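Local coordinates for protein acetaldehyde dehydrogenase (Acetylating) (Geobacillus thermoglucosidasius, PDB 5J78) that probably catalyses the reversible NAD-dependent interconversion of acetaldehyde and coenzyme A with acetyl-CoA as an acetylating aldehyde dehydrogenase, at residues Q259-S264 / G397-D402; K265-G270 / T424-I429; S275-L280 / S360-S365. All blocks are in the same frame, centred on the assembly; numbering follows the deposited sequence.

Contact 1 (Q259-S264 / G397-D402); sequences QLIIQS and GIHAED
The imidazole of His399 reaches across to Ile261 and Leu260, two successive apolar residues of helix 254-265. These contacts are all van der Waals. Ile261 makes the closer one: its CG1 lies 3.6 Å from His399 NE2, and its CD1 follows at 3.8 Å from the same NE2. The isoleucine arm comes in obliquely to the ring. Ile261 CG1 sits beside its own backbone N (chi1 -73°), and the extended end carries CD1 on along His399 as far as CD2. Leu260 CD1 comes to the edge of the ring, near its plane, 4.1 Å from His399 CE1.

Helix 254-265 is the crossover of a beta-alpha-beta unit between the parallel strands 244-248 and 276-282. Strand 395-399 pairs with 244-248, and His399 meets the helix from this strand's end. Replacing His399 with an alanine would probably open a gap next to Ile261 CG1 and Leu260 CD1 and leave both short of a packing partner.

No hydrogen bond crosses between the two segments; the polar groups of the helix bond along it and to the second subunit. Gln259 NE2 donates to Gln263 OE1 at 3.2 Å, with the donor above the Gln263 carbonyl plane. Gln259 OE1 takes a hydrogen bond from Lys256 NZ, while Gln263 NE2 bonds to Met473 O of the second subunit.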
# COMPACT_ATOMS: atom_id res chain seq x y z
N GLN A 259 32.92 -29.92 -25.35
CA GLN A 259 32.48 -29.19 -26.53
C GLN A 259 31.03 -28.71 -26.39
O GLN A 259 30.72 -27.56 -26.72
CB GLN A 259 32.63 -30.08 -27.77
CG GLN A 259 32.31 -29.41 -29.09
CD GLN A 259 30.82 -29.35 -29.39
OE1 GLN A 259 30.12 -30.37 -29.35
NE2 GLN A 259 30.32 -28.15 -29.70
N LEU A 260 30.15 -29.58 -25.92
CA LEU A 260 28.75 -29.19 -25.75
C LEU A 260 28.64 -28.07 -24.71
O LEU A 260 27.90 -27.10 -24.91
CB LEU A 260 27.88 -30.40 -25.35
CG LEU A 260 27.69 -31.46 -26.44
CD1 LEU A 260 27.27 -32.81 -25.86
CD2 LEU A 260 26.71 -30.99 -27.49
N ILE A 261 29.41 -28.19 -23.63
CA ILE A 261 29.38 -27.22 -22.53
C ILE A 261 29.91 -25.85 -22.95
O ILE A 261 29.33 -24.82 -22.62
CB ILE A 261 30.18 -27.73 -21.32
CG1 ILE A 261 29.41 -28.87 -20.62
CG2 ILE A 261 30.42 -26.61 -20.32
CD1 ILE A 261 30.28 -29.68 -19.65
N ILE A 262 31.01 -25.84 -23.70
CA ILE A 262 31.63 -24.57 -24.10
C ILE A 262 30.75 -23.87 -25.12
O ILE A 262 30.54 -22.66 -25.06
CB ILE A 262 33.06 -24.77 -24.66
CG1 ILE A 262 34.02 -25.07 -23.51
CG2 ILE A 262 33.54 -23.53 -25.40
CD1 ILE A 262 35.47 -25.46 -23.95
N GLN A 263 30.21 -24.64 -26.06
CA GLN A 263 29.31 -24.05 -27.03
C GLN A 263 28.09 -23.40 -26.34
O GLN A 263 27.67 -22.30 -26.69
CB GLN A 263 28.84 -25.09 -28.05
CG GLN A 263 28.14 -24.45 -29.25
CD GLN A 263 27.51 -25.47 -30.20
OE1 GLN A 263 27.50 -26.68 -29.95
NE2 GLN A 263 26.97 -24.96 -31.30
N SER A 264 27.54 -24.09 -25.35
CA SER A 264 26.36 -23.62 -24.63
C SER A 264 26.69 -22.43 -23.73
O SER A 264 25.96 -21.44 -23.70
CB SER A 264 25.76 -24.76 -23.79
OG SER A 264 24.84 -24.27 -22.83
N GLY A 397 22.06 -30.14 -15.59
CA GLY A 397 22.64 -30.99 -16.61
C GLY A 397 23.48 -32.13 -16.05
O GLY A 397 23.99 -32.07 -14.92
N ILE A 398 23.63 -33.17 -16.85
CA ILE A 398 24.57 -34.25 -16.55
C ILE A 398 25.13 -34.82 -17.85
O ILE A 398 24.39 -34.98 -18.83
CB ILE A 398 23.90 -35.39 -15.72
CG1 ILE A 398 24.85 -36.59 -15.60
CG2 ILE A 398 22.57 -35.83 -16.35
CD1 ILE A 398 24.39 -37.66 -14.61
N HIS A 399 26.43 -35.12 -17.85
CA HIS A 399 27.08 -35.83 -18.96
C HIS A 399 27.55 -37.20 -18.51
O HIS A 399 28.35 -37.31 -17.58
CB HIS A 399 28.25 -35.02 -19.51
CG HIS A 399 27.83 -33.76 -20.18
ND1 HIS A 399 27.49 -33.71 -21.51
CD2 HIS A 399 27.65 -32.51 -19.69
CE1 HIS A 399 27.14 -32.47 -21.82
NE2 HIS A 399 27.22 -31.73 -20.73
N ALA A 400 27.08 -38.24 -19.19
CA ALA A 400 27.30 -39.60 -18.72
C ALA A 400 26.86 -40.62 -19.75
O ALA A 400 25.98 -40.34 -20.56
CB ALA A 400 26.56 -39.82 -17.40
N GLU A 401 27.49 -41.80 -19.76
CA GLU A 401 27.04 -42.89 -20.62
C GLU A 401 26.47 -44.05 -19.81
O GLU A 401 25.90 -45.00 -20.35
CB GLU A 401 28.19 -43.36 -21.52
CG GLU A 401 28.70 -42.27 -22.47
CD GLU A 401 27.62 -41.76 -23.42
OE1 GLU A 401 26.65 -42.50 -23.70
OE2 GLU A 401 27.74 -40.60 -23.89
N ASP A 402 26.63 -43.97 -18.50
CA ASP A 402 26.10 -44.96 -17.58
C ASP A 402 24.63 -44.65 -17.30
O ASP A 402 24.33 -43.74 -16.52
CB ASP A 402 26.93 -44.97 -16.29
CG ASP A 402 26.59 -46.13 -15.36
OD1 ASP A 402 25.42 -46.58 -15.37
OD2 ASP A 402 27.48 -46.57 -14.61

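Contact 2 (K265-G270 / T424-I429); sequences KTFDYG and TTFGGI
Phe426 drives the edge of its ring into the face of Phe267. The pair is T-shaped (edge-to-face), with ring centroids 4.9 Å apart and planes at 80°. Two atoms of the edge do the touching. Phe426 CZ is 3.4 Å from Phe267 CD1, and Phe426 CE1 stands 3.5 Å from the same CD1. CE1 lies above the Phe267 face but offset toward its rim. Phe267 CG is anti to its backbone N (chi1 -178°), which swings the ring out from the turn to receive that edge. Thr425 adds a lighter apolar contact: its CG2 is 4.2 Å from Phe267 CD2. CG2 lies oblique to the ring, and the two side chains cross at about a right angle.

The contact joins the loop between helix 254-265 and strand 276-282 to the short helix 424-428 of the aldehyde dehydrogenase fold. The loop leads to Cys273, which is oxidised here to 3-sulfinoalanine and is probably the active-site cysteine of the family. Helix 89-107 also packs on Phe267, through Asp91 and Leu94, and Met473 of the second subunit packs on Phe426.

Backbone bonds shape the turn. Tyr269 N reaches Thr266 O at 2.9 Å, and Gly270 N reaches Phe267 O at 2.9 Å. Asp268, Tyr269 and Gly270 all have positive phi. Asp268 OD2 forms salt bridges with Lys92 and Lys95 of helix 89-107.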
# COMPACT_ATOMS: atom_id res chain seq x y z
N LYS A 265 27.79 -22.55 -22.98
CA LYS A 265 28.18 -21.53 -22.00
C LYS A 265 28.55 -20.20 -22.64
O LYS A 265 28.19 -19.13 -22.14
CB LYS A 265 29.35 -22.04 -21.15
CG LYS A 265 29.94 -21.03 -20.18
CD LYS A 265 28.89 -20.40 -19.29
CE LYS A 265 29.50 -19.84 -18.06
NZ LYS A 265 28.46 -19.18 -17.21
N THR A 266 29.25 -20.26 -23.77
CA THR A 266 29.73 -19.04 -24.40
C THR A 266 28.71 -18.49 -25.40
O THR A 266 28.94 -17.45 -26.01
CB THR A 266 31.09 -19.27 -25.11
OG1 THR A 266 30.94 -20.19 -26.20
CG2 THR A 266 32.11 -19.82 -24.10
N PHE A 267 27.59 -19.17 -25.57
CA PHE A 267 26.58 -18.71 -26.52
C PHE A 267 26.03 -17.35 -26.07
O PHE A 267 25.58 -17.19 -24.94
CB PHE A 267 25.46 -19.73 -26.67
CG PHE A 267 24.40 -19.34 -27.68
CD1 PHE A 267 24.58 -19.61 -29.03
CD2 PHE A 267 23.23 -18.72 -27.27
CE1 PHE A 267 23.60 -19.26 -29.98
CE2 PHE A 267 22.24 -18.36 -28.20
CZ PHE A 267 22.43 -18.63 -29.56
N ASP A 268 26.11 -16.39 -26.97
CA ASP A 268 25.80 -15.00 -26.68
C ASP A 268 26.54 -14.48 -25.45
O ASP A 268 26.01 -13.67 -24.69
CB ASP A 268 24.30 -14.82 -26.51
CG ASP A 268 23.85 -13.40 -26.79
OD1 ASP A 268 24.50 -12.75 -27.64
OD2 ASP A 268 22.85 -12.95 -26.19
N TYR A 269 27.77 -14.94 -25.27
CA TYR A 269 28.54 -14.66 -24.06
C TYR A 269 27.78 -14.93 -22.74
O TYR A 269 27.94 -14.21 -21.77
CB TYR A 269 29.05 -13.21 -24.08
CG TYR A 269 30.01 -12.91 -25.22
CD1 TYR A 269 30.87 -13.89 -25.71
CD2 TYR A 269 30.05 -11.65 -25.81
CE1 TYR A 269 31.73 -13.63 -26.73
CE2 TYR A 269 30.93 -11.38 -26.83
CZ TYR A 269 31.76 -12.37 -27.28
OH TYR A 269 32.61 -12.12 -28.31
N GLY A 270 26.97 -15.99 -22.70
CA GLY A 270 26.44 -16.52 -21.45
C GLY A 270 25.19 -15.84 -20.88
O GLY A 270 24.91 -15.93 -19.67
N THR A 424 23.26 -27.05 -21.82
CA THR A 424 22.05 -26.75 -21.08
C THR A 424 21.35 -25.52 -21.64
O THR A 424 20.12 -25.41 -21.53
CB THR A 424 22.35 -26.57 -19.59
OG1 THR A 424 23.35 -25.56 -19.40
CG2 THR A 424 22.83 -27.90 -19.00
N THR A 425 22.10 -24.60 -22.25
CA THR A 425 21.47 -23.46 -22.93
C THR A 425 20.48 -23.98 -23.95
O THR A 425 19.29 -23.63 -23.93
CB THR A 425 22.48 -22.54 -23.62
OG1 THR A 425 23.25 -21.86 -22.64
CG2 THR A 425 21.77 -21.50 -24.50
N PHE A 426 20.98 -24.82 -24.84
CA PHE A 426 20.19 -25.29 -25.98
C PHE A 426 19.19 -26.38 -25.60
O PHE A 426 18.13 -26.50 -26.21
CB PHE A 426 21.13 -25.79 -27.08
CG PHE A 426 22.17 -24.78 -27.47
CD1 PHE A 426 21.81 -23.49 -27.82
CD2 PHE A 426 23.52 -25.12 -27.48
CE1 PHE A 426 22.78 -22.54 -28.16
CE2 PHE A 426 24.50 -24.19 -27.83
CZ PHE A 426 24.13 -22.90 -28.17
N GLY A 427 19.54 -27.17 -24.59
CA GLY A 427 18.61 -28.16 -24.08
C GLY A 427 17.43 -27.50 -23.39
O GLY A 427 16.27 -27.80 -23.66
N GLY A 428 17.73 -26.56 -22.50
CA GLY A 428 16.70 -25.95 -21.68
C GLY A 428 15.62 -25.33 -22.52
O GLY A 428 14.43 -25.50 -22.24
N ILE A 429 16.03 -24.60 -23.55
CA ILE A 429 15.07 -23.89 -24.38
C ILE A 429 14.41 -24.80 -25.41
O ILE A 429 13.53 -24.37 -26.12
CB ILE A 429 15.73 -22.70 -25.12
CG1 ILE A 429 16.73 -23.20 -26.15
CG2 ILE A 429 16.36 -21.75 -24.10
CD1 ILE A 429 17.38 -22.07 -26.96

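Contact 3 (S275-L280 / S360-S365); sequences SEQALL and SIEKLS
Lys363 NZ is gripped by three backbone carbonyls. It donates to Gln277 O at 2.9 Å across the contact. It also donates to Ile361 O at 2.9 Å, nearly along the C=O axis, and to Phe359 O just before the segment. Bends at chi3 (-71°) and chi4 turn the lysine chain back, which brings NZ to the carbonyls of its own loop. The Gln277 and Lys363 side chains lie alongside each other, running in opposite senses. The Gln277 amide oxygen, OE1, accepts another bond from this lysine, from Lys363 N at 3.0 Å (158° at the hydrogen) and above the carbonyl plane. Lys265 NZ is a weak second donor to that oxygen. The other end of the amide is held by water 1, which accepts from Gln277 NE2 at 2.9 Å, donates to Ser275 OG at 2.7 Å and weakly accepts from Ser365 N. The aliphatic CG of Glu362 lies 3.8 Å from Gln277 NE2.

Strand 276-282, near Gln277, is tied to the loop ahead of its neighbour, strand 367-373, close to Cys273. The loop is consistent with the aldehyde dehydrogenase segment whose glutamate contacts the nicotinamide ribose in relatives.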
# COMPACT_ATOMS: atom_id res chain seq x y z
N SER A 275 22.00 -21.40 -19.07
CA SER A 275 23.38 -21.69 -19.42
C SER A 275 24.13 -22.23 -18.19
O SER A 275 23.76 -21.94 -17.05
CB SER A 275 24.05 -20.45 -19.99
OG SER A 275 24.17 -19.45 -19.00
N GLU A 276 25.17 -23.02 -18.43
CA GLU A 276 25.93 -23.65 -17.35
C GLU A 276 26.56 -22.59 -16.45
O GLU A 276 26.96 -21.55 -16.95
CB GLU A 276 27.00 -24.56 -17.94
CG GLU A 276 26.46 -25.71 -18.75
CD GLU A 276 26.18 -25.39 -20.22
OE1 GLU A 276 26.09 -24.21 -20.61
OE2 GLU A 276 26.01 -26.37 -20.99
N GLN A 277 26.61 -22.84 -15.14
CA GLN A 277 27.27 -21.92 -14.20
C GLN A 277 28.36 -22.60 -13.36
O GLN A 277 29.30 -21.94 -12.90
CB GLN A 277 26.24 -21.29 -13.27
CG GLN A 277 25.19 -20.49 -14.01
CD GLN A 277 25.75 -19.29 -14.74
OE1 GLN A 277 26.84 -18.80 -14.42
NE2 GLN A 277 25.00 -18.78 -15.72
N ALA A 278 28.25 -23.90 -13.18
CA ALA A 278 29.22 -24.64 -12.37
C ALA A 278 29.31 -26.05 -12.91
O ALA A 278 28.31 -26.65 -13.26
CB ALA A 278 28.81 -24.65 -10.90
N LEU A 279 30.54 -26.55 -13.04
CA LEU A 279 30.75 -27.94 -13.40
C LEU A 279 31.10 -28.71 -12.15
O LEU A 279 31.85 -28.22 -11.31
CB LEU A 279 31.85 -28.09 -14.44
CG LEU A 279 31.68 -27.37 -15.77
CD1 LEU A 279 32.87 -27.73 -16.66
CD2 LEU A 279 30.37 -27.73 -16.43
N LEU A 280 30.53 -29.90 -12.03
CA LEU A 280 30.84 -30.83 -10.94
C LEU A 280 31.51 -32.02 -11.60
O LEU A 280 30.90 -32.67 -12.46
CB LEU A 280 29.57 -31.24 -10.18
CG LEU A 280 28.50 -30.15 -10.03
CD1 LEU A 280 27.28 -30.78 -9.39
CD2 LEU A 280 28.99 -28.97 -9.20
N SER A 360 30.12 -19.05 -7.18
CA SER A 360 29.07 -20.05 -7.05
C SER A 360 27.69 -19.54 -7.49
O SER A 360 26.77 -20.34 -7.64
CB SER A 360 28.97 -20.56 -5.61
OG SER A 360 28.46 -19.55 -4.77
N ILE A 361 27.54 -18.22 -7.68
CA ILE A 361 26.25 -17.66 -8.10
C ILE A 361 26.09 -17.67 -9.62
O ILE A 361 27.01 -18.08 -10.36
CB ILE A 361 26.04 -16.21 -7.56
CG1 ILE A 361 26.95 -15.18 -8.26
CG2 ILE A 361 26.28 -16.18 -6.06
CD1 ILE A 361 26.49 -13.72 -8.09
N GLU A 362 24.92 -17.22 -10.07
CA GLU A 362 24.60 -17.13 -11.49
C GLU A 362 25.37 -15.95 -12.05
O GLU A 362 25.21 -14.82 -11.58
CB GLU A 362 23.08 -16.97 -11.73
CG GLU A 362 22.72 -17.15 -13.21
CD GLU A 362 21.32 -16.70 -13.59
OE1 GLU A 362 20.64 -16.03 -12.78
OE2 GLU A 362 20.90 -17.03 -14.73
N LYS A 363 26.17 -16.19 -13.08
CA LYS A 363 27.12 -15.16 -13.53
C LYS A 363 26.74 -14.52 -14.87
O LYS A 363 27.25 -13.45 -15.20
CB LYS A 363 28.53 -15.78 -13.60
CG LYS A 363 29.03 -16.19 -12.21
CD LYS A 363 30.26 -17.10 -12.23
CE LYS A 363 29.95 -18.49 -12.72
NZ LYS A 363 29.23 -19.32 -11.72
N LEU A 364 25.84 -15.17 -15.61
CA LEU A 364 25.33 -14.64 -16.87
C LEU A 364 26.46 -14.08 -17.74
O LEU A 364 26.37 -13.00 -18.30
CB LEU A 364 24.27 -13.57 -16.62
CG LEU A 364 22.86 -14.06 -16.20
CD1 LEU A 364 21.95 -12.89 -15.87
CD2 LEU A 364 22.22 -14.92 -17.28
N SER A 365 27.54 -14.84 -17.82
CA SER A 365 28.73 -14.42 -18.56
C SER A 365 29.65 -15.63 -18.71
O SER A 365 29.41 -16.68 -18.09
CB SER A 365 29.43 -13.26 -17.85
OG SER A 365 29.89 -13.67 -16.57
O HOH W 1 26.09 -17.77 -18.19

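The three contacts meet around Ser264, Lys265 and Glu276. Ser264 of contact 1 reaches contact 2, whose centre is about 12 Å away: its OG lies 2.8 Å from Thr425 N, a probable hydrogen bond. The same OG is 2.6 Å from Glu276 OE1, which brings in contact 3. Glu276 OE2 in turn lies 3.0 Å from Thr424 N. Lys265 NZ, 2.8 Å from Glu276 O, also bonds Ser365 O, so contacts 2 and 3, about 11 Å between centres, are joined at both segments of contact 3. Along the chain, contact 3 is nested inside the loops closed by contacts 1 and 2. In sequence, modified Cys273, at the probable active site, falls between 265-270 and 275-280.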